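Local coordinates for Serine/threonine-protein kinase Tel1 (Chaetomium thermophilum, PDB 6SKY) that is an ATP-dependent serine/threonine kinase of the ATM family that probably senses DNA damage and switches on checkpoint signalling by phosphorylating Ser-Gln and Thr-Gln sites, at residues E2413-W2418 with Q2446-D2451; L2429-L2434 with R2455-H2460; S2435-L2438 with L2444-K2447; Y2466-G2471 with K2492-L2497. All coordinates share one frame; numbering follows the deposited sequence.

Contact 1: E2413-W2418 with Q2446-D2451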
loop_
_atom_site.group_PDB
_atom_site.type_symbol
_atom_site.label_atom_id
_atom_site.label_comp_id
_atom_site.label_asym_id
_atom_site.label_seq_id
_atom_site.Cartn_x
_atom_site.Cartn_y
_atom_site.Cartn_z
ATOM N N GLU A 2413 -14.129 42.265 13.822
ATOM C CA GLU A 2413 -14.438 42.322 15.247
ATOM C C GLU A 2413 -13.747 41.202 16.010
ATOM O O GLU A 2413 -13.184 41.432 17.089
ATOM C CB GLU A 2413 -15.943 42.265 15.474
ATOM C CG GLU A 2413 -16.695 43.443 14.903
ATOM C CD GLU A 2413 -16.142 44.777 15.361
ATOM O OE1 GLU A 2413 -15.696 44.874 16.524
ATOM O OE2 GLU A 2413 -16.153 45.728 14.556
ATOM N N VAL A 2414 -13.766 39.983 15.467
ATOM C CA VAL A 2414 -13.091 38.883 16.152
ATOM C C VAL A 2414 -11.592 39.146 16.245
ATOM O O VAL A 2414 -10.962 38.915 17.290
ATOM C CB VAL A 2414 -13.385 37.551 15.448
ATOM C CG1 VAL A 2414 -12.678 36.432 16.151
ATOM C CG2 VAL A 2414 -14.857 37.299 15.430
ATOM N N VAL A 2415 -10.996 39.629 15.156
ATOM C CA VAL A 2415 -9.566 39.909 15.163
ATOM C C VAL A 2415 -9.246 41.012 16.151
ATOM O O VAL A 2415 -8.271 40.926 16.900
ATOM C CB VAL A 2415 -9.086 40.265 13.750
ATOM C CG1 VAL A 2415 -7.683 40.781 13.809
ATOM C CG2 VAL A 2415 -9.157 39.056 12.865
ATOM N N LYS A 2416 -10.054 42.070 16.169
ATOM C CA LYS A 2416 -9.847 43.138 17.135
ATOM C C LYS A 2416 -9.868 42.599 18.548
ATOM O O LYS A 2416 -9.083 43.028 19.399
ATOM C CB LYS A 2416 -10.917 44.208 16.972
ATOM C CG LYS A 2416 -10.895 45.230 18.079
ATOM C CD LYS A 2416 -12.053 46.185 17.976
ATOM C CE LYS A 2416 -12.048 47.152 19.135
ATOM N NZ LYS A 2416 -13.174 48.108 19.049
ATOM N N LYS A 2417 -10.753 41.644 18.815
ATOM C CA LYS A 2417 -10.875 41.140 20.174
ATOM C C LYS A 2417 -9.677 40.288 20.576
ATOM O O LYS A 2417 -9.233 40.349 21.725
ATOM C CB LYS A 2417 -12.170 40.355 20.314
ATOM C CG LYS A 2417 -12.540 40.040 21.733
ATOM C CD LYS A 2417 -13.867 39.330 21.786
ATOM C CE LYS A 2417 -14.158 38.826 23.178
ATOM N NZ LYS A 2417 -15.421 38.044 23.201
ATOM N N TRP A 2418 -9.132 39.487 19.657
ATOM C CA TRP A 2418 -8.141 38.489 20.059
ATOM C C TRP A 2418 -6.719 38.726 19.564
ATOM O O TRP A 2418 -5.852 37.902 19.851
ATOM C CB TRP A 2418 -8.586 37.094 19.610
ATOM C CG TRP A 2418 -9.836 36.660 20.262
ATOM C CD1 TRP A 2418 -11.071 36.614 19.707
ATOM C CD2 TRP A 2418 -9.986 36.238 21.613
ATOM N NE1 TRP A 2418 -11.986 36.176 20.623
ATOM C CE2 TRP A 2418 -11.340 35.941 21.806
ATOM C CE3 TRP A 2418 -9.104 36.082 22.681
ATOM C CZ2 TRP A 2418 -11.834 35.496 23.017
ATOM C CZ3 TRP A 2418 -9.595 35.640 23.878
ATOM C CH2 TRP A 2418 -10.946 35.352 24.039
ATOM N N GLN A 2446 -7.706 48.650 8.648
ATOM C CA GLN A 2446 -6.455 49.390 8.618
ATOM C C GLN A 2446 -6.002 49.789 10.012
ATOM O O GLN A 2446 -4.801 49.823 10.279
ATOM C CB GLN A 2446 -6.580 50.615 7.723
ATOM C CG GLN A 2446 -6.856 50.284 6.284
ATOM C CD GLN A 2446 -5.749 49.484 5.648
ATOM O OE1 GLN A 2446 -5.977 48.737 4.704
ATOM N NE2 GLN A 2446 -4.538 49.648 6.149
ATOM N N LYS A 2447 -6.929 50.068 10.919
ATOM C CA LYS A 2447 -6.515 50.400 12.274
ATOM C C LYS A 2447 -5.932 49.196 12.992
ATOM O O LYS A 2447 -5.135 49.359 13.918
ATOM C CB LYS A 2447 -7.687 50.973 13.058
ATOM C CG LYS A 2447 -8.116 52.328 12.565
ATOM C CD LYS A 2447 -9.217 52.902 13.418
ATOM C CE LYS A 2447 -9.433 54.368 13.102
ATOM N NZ LYS A 2447 -10.386 54.998 14.051
ATOM N N LEU A 2448 -6.313 47.986 12.586
ATOM C CA LEU A 2448 -5.694 46.793 13.151
ATOM C C LEU A 2448 -4.378 46.471 12.461
ATOM O O LEU A 2448 -3.405 46.094 13.120
ATOM C CB LEU A 2448 -6.642 45.606 13.043
ATOM C CG LEU A 2448 -7.973 45.696 13.774
ATOM C CD1 LEU A 2448 -8.882 44.602 13.301
ATOM C CD2 LEU A 2448 -7.750 45.584 15.248
ATOM N N LEU A 2449 -4.325 46.637 11.142
ATOM C CA LEU A 2449 -3.124 46.292 10.397
ATOM C C LEU A 2449 -1.977 47.238 10.715
ATOM O O LEU A 2449 -0.831 46.803 10.864
ATOM C CB LEU A 2449 -3.433 46.302 8.907
ATOM C CG LEU A 2449 -2.364 45.745 7.987
ATOM C CD1 LEU A 2449 -1.974 44.377 8.444
ATOM C CD2 LEU A 2449 -2.892 45.688 6.596
ATOM N N ILE A 2450 -2.260 48.533 10.830
ATOM C CA ILE A 2450 -1.209 49.493 11.133
ATOM C C ILE A 2450 -0.683 49.286 12.545
ATOM O O ILE A 2450 0.522 49.391 12.794
ATOM C CB ILE A 2450 -1.735 50.918 10.911
ATOM C CG1 ILE A 2450 -1.714 51.232 9.419
ATOM C CG2 ILE A 2450 -0.925 51.921 11.688
ATOM C CD1 ILE A 2450 -2.343 52.537 9.065
ATOM N N ASP A 2451 -1.565 48.947 13.481
ATOM C CA ASP A 2451 -1.122 48.702 14.847
ATOM C C ASP A 2451 -0.289 47.434 14.936
ATOM O O ASP A 2451 0.712 47.392 15.658
ATOM C CB ASP A 2451 -2.327 48.625 15.772
ATOM C CG ASP A 2451 -1.939 48.578 17.228
ATOM O OD1 ASP A 2451 -1.156 49.446 17.660
ATOM O OD2 ASP A 2451 -2.424 47.683 17.948
#
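Leu2448 reaches across from helix 2444-2459 and sets its forked end against Val2415 and Lys2416 of helix 2409-2418. CG stands beside the leucine's own backbone N (chi1 -62°), which points the fork at the opposing helix. CD2 settles on the root of Lys2416, 3.7 Å from CA and 3.9 Å from CB. CD1 comes between two atoms, 4.0 Å from Lys2416 N and equally 4.0 Å from Val2415 CG1, with the valine and leucine side chains crossing at a slant. Shortening Leu2448 to an alanine is likely to leave Val2415 CG1 and the root of Lys2416 facing a gap. Both segments belong to the FAT region, a largely helical, solenoid-like array related to TPR repeats, and here two of its helices are joined by apolar packing at one point of close approach. Trp2402 of helix 2394-2404 touches both Val2415 and Leu2448, while Val2415 also leans on Phe2398 and Ile2378. The exposed Lys2416 contributes just the root of its side chain; beyond CG the chain runs extended and carries the ammonium away from the contact.

Contact 2: L2429-L2434 with R2455-H2460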
loop_
_atom_site.group_PDB
_atom_site.type_symbol
_atom_site.label_atom_id
_atom_site.label_comp_id
_atom_site.label_asym_id
_atom_site.label_seq_id
_atom_site.Cartn_x
_atom_site.Cartn_y
_atom_site.Cartn_z
ATOM N N LEU A 2429 8.119 37.289 10.282
ATOM C CA LEU A 2429 8.604 36.909 8.964
ATOM C C LEU A 2429 7.590 37.146 7.857
ATOM O O LEU A 2429 7.875 36.816 6.706
ATOM C CB LEU A 2429 9.026 35.440 8.950
ATOM C CG LEU A 2429 10.329 35.059 9.650
ATOM C CD1 LEU A 2429 10.644 33.596 9.413
ATOM C CD2 LEU A 2429 11.471 35.928 9.178
ATOM N N LEU A 2430 6.425 37.702 8.167
ATOM C CA LEU A 2430 5.401 38.007 7.176
ATOM C C LEU A 2430 5.248 39.506 6.976
ATOM O O LEU A 2430 4.143 40.001 6.794
ATOM C CB LEU A 2430 4.054 37.421 7.572
ATOM C CG LEU A 2430 3.977 36.082 8.285
ATOM C CD1 LEU A 2430 2.531 35.738 8.496
ATOM C CD2 LEU A 2430 4.678 35.010 7.493
ATOM N N MET A 2431 6.344 40.251 7.024
ATOM C CA MET A 2431 6.262 41.691 6.841
ATOM C C MET A 2431 6.237 42.101 5.379
ATOM O O MET A 2431 5.905 43.249 5.084
ATOM C CB MET A 2431 7.425 42.377 7.547
ATOM C CG MET A 2431 7.231 42.564 9.026
ATOM S SD MET A 2431 6.029 43.833 9.414
ATOM C CE MET A 2431 6.725 45.218 8.538
ATOM N N ASN A 2432 6.579 41.205 4.459
ATOM C CA ASN A 2432 6.422 41.522 3.048
ATOM C C ASN A 2432 4.957 41.575 2.652
ATOM O O ASN A 2432 4.580 42.374 1.795
ATOM C CB ASN A 2432 7.154 40.498 2.193
ATOM C CG ASN A 2432 8.607 40.826 2.014
ATOM O OD1 ASN A 2432 8.966 41.975 1.786
ATOM N ND2 ASN A 2432 9.458 39.816 2.110
ATOM N N GLN A 2433 4.128 40.730 3.254
ATOM C CA GLN A 2433 2.705 40.697 2.962
ATOM C C GLN A 2433 1.917 41.689 3.791
ATOM O O GLN A 2433 0.863 42.152 3.353
ATOM C CB GLN A 2433 2.145 39.296 3.203
ATOM C CG GLN A 2433 2.520 38.273 2.153
ATOM C CD GLN A 2433 3.886 37.668 2.369
ATOM O OE1 GLN A 2433 4.171 37.120 3.426
ATOM N NE2 GLN A 2433 4.736 37.757 1.358
ATOM N N LEU A 2434 2.391 42.014 4.987
ATOM C CA LEU A 2434 1.663 42.941 5.838
ATOM C C LEU A 2434 1.877 44.379 5.407
ATOM O O LEU A 2434 0.924 45.154 5.340
ATOM C CB LEU A 2434 2.087 42.759 7.289
ATOM C CG LEU A 2434 1.614 41.477 7.959
ATOM C CD1 LEU A 2434 2.228 41.354 9.320
ATOM C CD2 LEU A 2434 0.119 41.478 8.056
ATOM N N ARG A 2455 3.628 47.302 16.104
ATOM C CA ARG A 2455 4.120 46.477 17.200
ATOM C C ARG A 2455 5.201 45.509 16.749
ATOM O O ARG A 2455 6.133 45.231 17.510
ATOM C CB ARG A 2455 2.965 45.726 17.847
ATOM C CG ARG A 2455 2.048 46.628 18.626
ATOM C CD ARG A 2455 1.028 45.852 19.421
ATOM N NE ARG A 2455 0.118 45.104 18.567
ATOM C CZ ARG A 2455 0.068 43.782 18.513
ATOM N NH1 ARG A 2455 -0.789 43.187 17.707
ATOM N NH2 ARG A 2455 0.868 43.057 19.274
ATOM N N ILE A 2456 5.111 44.988 15.525
ATOM C CA ILE A 2456 6.190 44.139 15.030
ATOM C C ILE A 2456 7.475 44.936 14.893
ATOM O O ILE A 2456 8.549 44.473 15.283
ATOM C CB ILE A 2456 5.810 43.482 13.696
ATOM C CG1 ILE A 2456 4.636 42.539 13.876
ATOM C CG2 ILE A 2456 6.985 42.720 13.150
ATOM C CD1 ILE A 2456 4.090 42.049 12.584
ATOM N N CYS A 2457 7.396 46.143 14.334
ATOM C CA CYS A 2457 8.604 46.943 14.176
ATOM C C CYS A 2457 9.168 47.414 15.503
ATOM O O CYS A 2457 10.355 47.730 15.576
ATOM C CB CYS A 2457 8.336 48.146 13.282
ATOM S SG CYS A 2457 7.851 47.713 11.624
ATOM N N VAL A 2458 8.353 47.475 16.551
ATOM C CA VAL A 2458 8.878 47.874 17.854
ATOM C C VAL A 2458 9.521 46.695 18.575
ATOM O O VAL A 2458 10.579 46.840 19.189
ATOM C CB VAL A 2458 7.773 48.521 18.697
ATOM C CG1 VAL A 2458 8.246 48.728 20.098
ATOM C CG2 VAL A 2458 7.391 49.831 18.105
ATOM N N ASP A 2459 8.909 45.511 18.525
ATOM C CA ASP A 2459 9.501 44.378 19.229
ATOM C C ASP A 2459 10.711 43.818 18.502
ATOM O O ASP A 2459 11.704 43.459 19.137
ATOM C CB ASP A 2459 8.471 43.274 19.429
ATOM C CG ASP A 2459 7.381 43.665 20.384
ATOM O OD1 ASP A 2459 7.378 44.824 20.836
ATOM O OD2 ASP A 2459 6.523 42.816 20.683
ATOM N N HIS A 2460 10.649 43.721 17.180
ATOM C CA HIS A 2460 11.717 43.140 16.372
ATOM C C HIS A 2460 12.119 44.157 15.318
ATOM O O HIS A 2460 11.681 44.078 14.167
ATOM C CB HIS A 2460 11.268 41.824 15.744
ATOM C CG HIS A 2460 10.636 40.889 16.721
ATOM N ND1 HIS A 2460 11.332 39.878 17.340
ATOM C CD2 HIS A 2460 9.378 40.830 17.209
ATOM C CE1 HIS A 2460 10.528 39.231 18.159
ATOM N NE2 HIS A 2460 9.336 39.790 18.100
#
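Met2431 and Leu2434, one turn apart on the short helix 2431-2434, both lean on Ile2456 near the end of helix 2444-2459. Met2431 is bent at chi2 (-72°) and again at chi3 (-56°), a hooked shape that lays SD along the isoleucine, 4.0 Å from its CG2 and 4.1 Å from its CD1. The hook carries the terminal methyl on to the next residue, where Met2431 CE lies 4.1 Å from Cys2457 SG. Met2431 and Ile2456 run past one another in opposite directions, so the thioether meets the branch methyl and the chain end together. A serine in place of Met2431 would probably take from Ile2456 CG2 and Cys2457 SG their neighbour on this side and open a gap in this apolar layer. Leu2434 adds a hydrocarbon contact, CD1 on Ile2456 CD1 at 3.8 Å, the two side chains crossing at about a right angle. Polar groups stay at the margins: the carbonyl of Met2431 takes a hydrogen bond with Ser2435 OG, Asp2459 OD2 pairs with Thr2424 OG1, and His2460 ND1 with Tyr2570 OH. All four touching residues are buried, and on the far side Asn2432 and Gln2433 lie on helix 2616-2632 of the kinase region. This is helix-on-helix hydrophobic packing at the end of the FAT solenoid, where it adjoins the PI3-kinase-like catalytic domain.

Contact 3: S2435-L2438 with L2444-K2447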
loop_
_atom_site.group_PDB
_atom_site.type_symbol
_atom_site.label_atom_id
_atom_site.label_comp_id
_atom_site.label_asym_id
_atom_site.label_seq_id
_atom_site.Cartn_x
_atom_site.Cartn_y
_atom_site.Cartn_z
ATOM N N SER A 2435 3.114 44.755 5.119
ATOM C CA SER A 2435 3.425 46.112 4.705
ATOM C C SER A 2435 3.018 46.397 3.271
ATOM O O SER A 2435 3.160 47.533 2.819
ATOM C CB SER A 2435 4.917 46.383 4.883
ATOM O OG SER A 2435 5.691 45.524 4.071
ATOM N N SER A 2436 2.534 45.404 2.546
ATOM C CA SER A 2436 2.034 45.618 1.199
ATOM C C SER A 2436 0.559 45.967 1.171
ATOM O O SER A 2436 0.071 46.445 0.145
ATOM C CB SER A 2436 2.281 44.372 0.351
ATOM O OG SER A 2436 1.369 44.292 -0.720
ATOM N N ARG A 2437 -0.160 45.738 2.265
ATOM C CA ARG A 2437 -1.580 46.030 2.356
ATOM C C ARG A 2437 -1.864 47.291 3.150
ATOM O O ARG A 2437 -3.025 47.582 3.435
ATOM C CB ARG A 2437 -2.319 44.853 2.983
ATOM C CG ARG A 2437 -2.192 43.570 2.221
ATOM C CD ARG A 2437 -3.012 43.619 0.962
ATOM N NE ARG A 2437 -4.395 43.971 1.251
ATOM C CZ ARG A 2437 -5.407 43.115 1.223
ATOM N NH1 ARG A 2437 -5.202 41.849 0.905
ATOM N NH2 ARG A 2437 -6.628 43.531 1.505
ATOM N N LEU A 2438 -0.834 48.038 3.522
ATOM C CA LEU A 2438 -1.032 49.246 4.303
ATOM C C LEU A 2438 -1.680 50.324 3.458
ATOM O O LEU A 2438 -1.299 50.542 2.308
ATOM C CB LEU A 2438 0.297 49.754 4.843
ATOM C CG LEU A 2438 0.946 48.937 5.940
ATOM C CD1 LEU A 2438 2.262 49.544 6.312
ATOM C CD2 LEU A 2438 0.035 48.906 7.125
ATOM N N LEU A 2444 -11.614 49.770 10.035
ATOM C CA LEU A 2444 -11.144 48.981 11.166
ATOM C C LEU A 2444 -10.016 48.051 10.749
ATOM O O LEU A 2444 -9.065 47.839 11.509
ATOM C CB LEU A 2444 -12.295 48.192 11.779
ATOM C CG LEU A 2444 -11.936 47.336 12.992
ATOM C CD1 LEU A 2444 -11.266 48.168 14.057
ATOM C CD2 LEU A 2444 -13.162 46.677 13.546
ATOM N N PHE A 2445 -10.101 47.493 9.545
ATOM C CA PHE A 2445 -9.028 46.644 9.053
ATOM C C PHE A 2445 -7.703 47.384 9.054
ATOM O O PHE A 2445 -6.675 46.825 9.440
ATOM C CB PHE A 2445 -9.353 46.143 7.654
ATOM C CG PHE A 2445 -8.251 45.356 7.025
ATOM C CD1 PHE A 2445 -7.419 45.931 6.099
ATOM C CD2 PHE A 2445 -8.051 44.041 7.355
ATOM C CE1 PHE A 2445 -6.413 45.213 5.525
ATOM C CE2 PHE A 2445 -7.045 43.327 6.776
ATOM C CZ PHE A 2445 -6.228 43.915 5.866
ATOM N N GLN A 2446 -7.706 48.650 8.648
ATOM C CA GLN A 2446 -6.455 49.390 8.618
ATOM C C GLN A 2446 -6.002 49.789 10.012
ATOM O O GLN A 2446 -4.801 49.823 10.279
ATOM C CB GLN A 2446 -6.580 50.615 7.723
ATOM C CG GLN A 2446 -6.856 50.284 6.284
ATOM C CD GLN A 2446 -5.749 49.484 5.648
ATOM O OE1 GLN A 2446 -5.977 48.737 4.704
ATOM N NE2 GLN A 2446 -4.538 49.648 6.149
ATOM N N LYS A 2447 -6.929 50.068 10.919
ATOM C CA LYS A 2447 -6.515 50.400 12.274
ATOM C C LYS A 2447 -5.932 49.196 12.992
ATOM O O LYS A 2447 -5.135 49.359 13.918
ATOM C CB LYS A 2447 -7.687 50.973 13.058
ATOM C CG LYS A 2447 -8.116 52.328 12.565
ATOM C CD LYS A 2447 -9.217 52.902 13.418
ATOM C CE LYS A 2447 -9.433 54.368 13.102
ATOM N NZ LYS A 2447 -10.386 54.998 14.051
#
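Gln2446 lays its amide beside the backbone of Arg2437 and Leu2438, and this is the closer half of the contact. The chain folds at chi2 (-62°), bringing the amide back to the loop: NE2 sits 4.0 Å from Leu2438 CA and 3.7 Å from Arg2437 O. OE1 is nearer that carbonyl, 3.4 Å from Arg2437 O, but both are acceptors and no bond joins them. OE1 also lies in the plane of the Phe2445 ring, at its edge. Leu2438 starts its side chain away from segment 2444-2447 and touches Ala2489, Thr2490 and Ile2493 of helix 2483-2497. The looser half belongs to Arg2437, which is partly exposed: its NH2 approaches Phe2445 CE1 obliquely at 4.4 Å. Phe2445 has a firmer neighbour in Trp2402, against which it packs edge-to-face. Behind the loop, Ser2436 OG is hydrogen-bonded to Asp2845 OD1 and Thr2846 N in the kinase region. The whole is a connecting loop between two helices of the FAT region that folds back on the first turn of helix 2444-2459 while touching the catalytic domain.

Contact 4: Y2466-G2471 with K2492-L2497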
loop_
_atom_site.group_PDB
_atom_site.type_symbol
_atom_site.label_atom_id
_atom_site.label_comp_id
_atom_site.label_asym_id
_atom_site.label_seq_id
_atom_site.Cartn_x
_atom_site.Cartn_y
_atom_site.Cartn_z
ATOM N N TYR A 2466 13.411 47.949 8.033
ATOM C CA TYR A 2466 13.804 48.137 6.644
ATOM C C TYR A 2466 12.600 48.129 5.718
ATOM O O TYR A 2466 12.585 48.857 4.723
ATOM C CB TYR A 2466 14.802 47.070 6.230
ATOM C CG TYR A 2466 16.205 47.404 6.626
ATOM C CD1 TYR A 2466 16.943 48.310 5.899
ATOM C CD2 TYR A 2466 16.791 46.820 7.726
ATOM C CE1 TYR A 2466 18.219 48.623 6.255
ATOM C CE2 TYR A 2466 18.066 47.127 8.087
ATOM C CZ TYR A 2466 18.777 48.029 7.351
ATOM O OH TYR A 2466 20.059 48.340 7.713
ATOM N N HIS A 2467 11.585 47.329 6.028
ATOM C CA HIS A 2467 10.340 47.393 5.278
ATOM C C HIS A 2467 9.692 48.752 5.423
ATOM O O HIS A 2467 9.190 49.317 4.446
ATOM C CB HIS A 2467 9.381 46.308 5.748
ATOM C CG HIS A 2467 9.818 44.928 5.392
ATOM N ND1 HIS A 2467 10.321 44.046 6.319
ATOM C CD2 HIS A 2467 9.836 44.279 4.208
ATOM C CE1 HIS A 2467 10.627 42.912 5.722
ATOM N NE2 HIS A 2467 10.345 43.028 4.440
ATOM N N ILE A 2468 9.695 49.301 6.637
ATOM C CA ILE A 2468 9.113 50.624 6.832
ATOM C C ILE A 2468 9.899 51.678 6.065
ATOM O O ILE A 2468 9.316 52.553 5.416
ATOM C CB ILE A 2468 9.026 50.958 8.329
ATOM C CG1 ILE A 2468 8.071 49.994 9.013
ATOM C CG2 ILE A 2468 8.573 52.374 8.523
ATOM C CD1 ILE A 2468 6.798 49.775 8.261
ATOM N N TRP A 2469 11.228 51.612 6.116
ATOM C CA TRP A 2469 12.043 52.587 5.401
ATOM C C TRP A 2469 11.782 52.525 3.905
ATOM O O TRP A 2469 11.599 53.555 3.253
ATOM C CB TRP A 2469 13.526 52.365 5.691
ATOM C CG TRP A 2469 14.374 53.489 5.209
ATOM C CD1 TRP A 2469 14.718 54.596 5.903
ATOM C CD2 TRP A 2469 14.964 53.630 3.915
ATOM N NE1 TRP A 2469 15.490 55.419 5.132
ATOM C CE2 TRP A 2469 15.655 54.844 3.903
ATOM C CE3 TRP A 2469 14.977 52.839 2.765
ATOM C CZ2 TRP A 2469 16.350 55.288 2.794
ATOM C CZ3 TRP A 2469 15.665 53.285 1.667
ATOM C CH2 TRP A 2469 16.341 54.492 1.687
ATOM N N THR A 2470 11.764 51.323 3.338
ATOM C CA THR A 2470 11.509 51.193 1.911
ATOM C C THR A 2470 10.119 51.684 1.548
ATOM O O THR A 2470 9.922 52.285 0.488
ATOM C CB THR A 2470 11.686 49.746 1.483
ATOM O OG1 THR A 2470 12.996 49.310 1.850
ATOM C CG2 THR A 2470 11.526 49.620 -0.004
ATOM N N GLY A 2471 9.135 51.446 2.410
ATOM C CA GLY A 2471 7.793 51.899 2.105
ATOM C C GLY A 2471 7.659 53.407 2.143
ATOM O O GLY A 2471 6.916 53.989 1.354
ATOM N N LYS A 2492 3.356 57.569 8.023
ATOM C CA LYS A 2492 2.830 57.791 9.370
ATOM C C LYS A 2492 3.438 56.818 10.370
ATOM O O LYS A 2492 3.787 57.206 11.492
ATOM C CB LYS A 2492 1.310 57.672 9.377
ATOM C CG LYS A 2492 0.620 58.677 8.489
ATOM C CD LYS A 2492 -0.858 58.399 8.391
ATOM C CE LYS A 2492 -1.458 59.117 7.202
ATOM N NZ LYS A 2492 -2.921 58.890 7.101
ATOM N N ILE A 2493 3.580 55.548 9.982
ATOM C CA ILE A 2493 4.196 54.574 10.884
ATOM C C ILE A 2493 5.649 54.937 11.157
ATOM O O ILE A 2493 6.145 54.752 12.269
ATOM C CB ILE A 2493 4.074 53.148 10.323
ATOM C CG1 ILE A 2493 2.627 52.696 10.312
ATOM C CG2 ILE A 2493 4.868 52.174 11.161
ATOM C CD1 ILE A 2493 2.474 51.277 9.890
ATOM N N ALA A 2494 6.358 55.459 10.153
ATOM C CA ALA A 2494 7.747 55.858 10.365
ATOM C C ALA A 2494 7.846 57.040 11.320
ATOM O O ALA A 2494 8.714 57.068 12.205
ATOM C CB ALA A 2494 8.401 56.194 9.032
ATOM N N LYS A 2495 6.975 58.035 11.143
ATOM C CA LYS A 2495 6.946 59.160 12.067
ATOM C C LYS A 2495 6.654 58.697 13.482
ATOM O O LYS A 2495 7.210 59.235 14.444
ATOM C CB LYS A 2495 5.903 60.179 11.625
ATOM C CG LYS A 2495 6.182 60.834 10.296
ATOM C CD LYS A 2495 4.917 61.471 9.751
ATOM C CE LYS A 2495 5.078 61.885 8.302
ATOM N NZ LYS A 2495 3.764 62.099 7.644
ATOM N N ALA A 2496 5.779 57.704 13.634
ATOM C CA ALA A 2496 5.476 57.209 14.972
ATOM C C ALA A 2496 6.625 56.395 15.545
ATOM O O ALA A 2496 6.850 56.413 16.756
ATOM C CB ALA A 2496 4.198 56.379 14.948
ATOM N N LEU A 2497 7.354 55.672 14.695
ATOM C CA LEU A 2497 8.509 54.914 15.162
ATOM C C LEU A 2497 9.597 55.836 15.676
ATOM O O LEU A 2497 10.267 55.523 16.663
ATOM C CB LEU A 2497 9.070 54.041 14.045
ATOM C CG LEU A 2497 8.452 52.676 13.801
ATOM C CD1 LEU A 2497 9.262 51.956 12.771
ATOM C CD2 LEU A 2497 8.408 51.892 15.085
#
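The carbonyl O of Tyr2466 takes the backbone N of Thr2470 at 2.9 Å, and Thr2470 OG1 stands as close to it, at 2.9 Å. That hydroxyl also forms hydrogen bonds to the carbonyls of Pro2653 and Leu2654, which are on the edge strand of the kinase sheet. The inward face of the same helix is apolar and centres on Ile2468. With CG1 beside the backbone N (chi1 -64°), CG2 stands anti to it, and the residue presents its branch methyl CG2 and its chain end CD1 to helix 2483-2497. CG2 rests on Ala2494, 3.9 Å from CB, and it has Leu2497 CD1 at 4.3 Å. The chain end, CD1, meets Ile2493 CG2 at 4.2 Å. The axes of the two segments pass 9.6 Å apart with their directions 128° from each other, so this is a steeply crossed helix pair at the junction of the FAT and kinase regions, and not a side-by-side bundle. Ile2468 also touches Val2453 and Cys2457 of helix 2444-2459, while Ala2494 is backed by Trp2507 of helix 2507-2522.

Overall arrangement
Helix 2444-2459 ties the set together: contacts 1, 2 and 3 use it directly, and contact 4 packs against its flank. Contacts 1 and 3 lie nearest, centres 9 Å apart, and share Gln2446 and Lys2447; contacts 1 and 4 are the farthest apart, at 19 Å. Along the chain, contacts 1 and 2 interleave, contact 3 falls between the two segments of contact 2, and contact 4 follows after all of them. Leu2449 packs on Leu2434 to bridge contacts 1 and 2, and Val2458 on Leu2497 bridges 2 and 4. The result is a set of adjoining packing contacts round helix 2444-2459, between the end of the FAT region and the kinase domain, away from the nucleotide and magnesium sites.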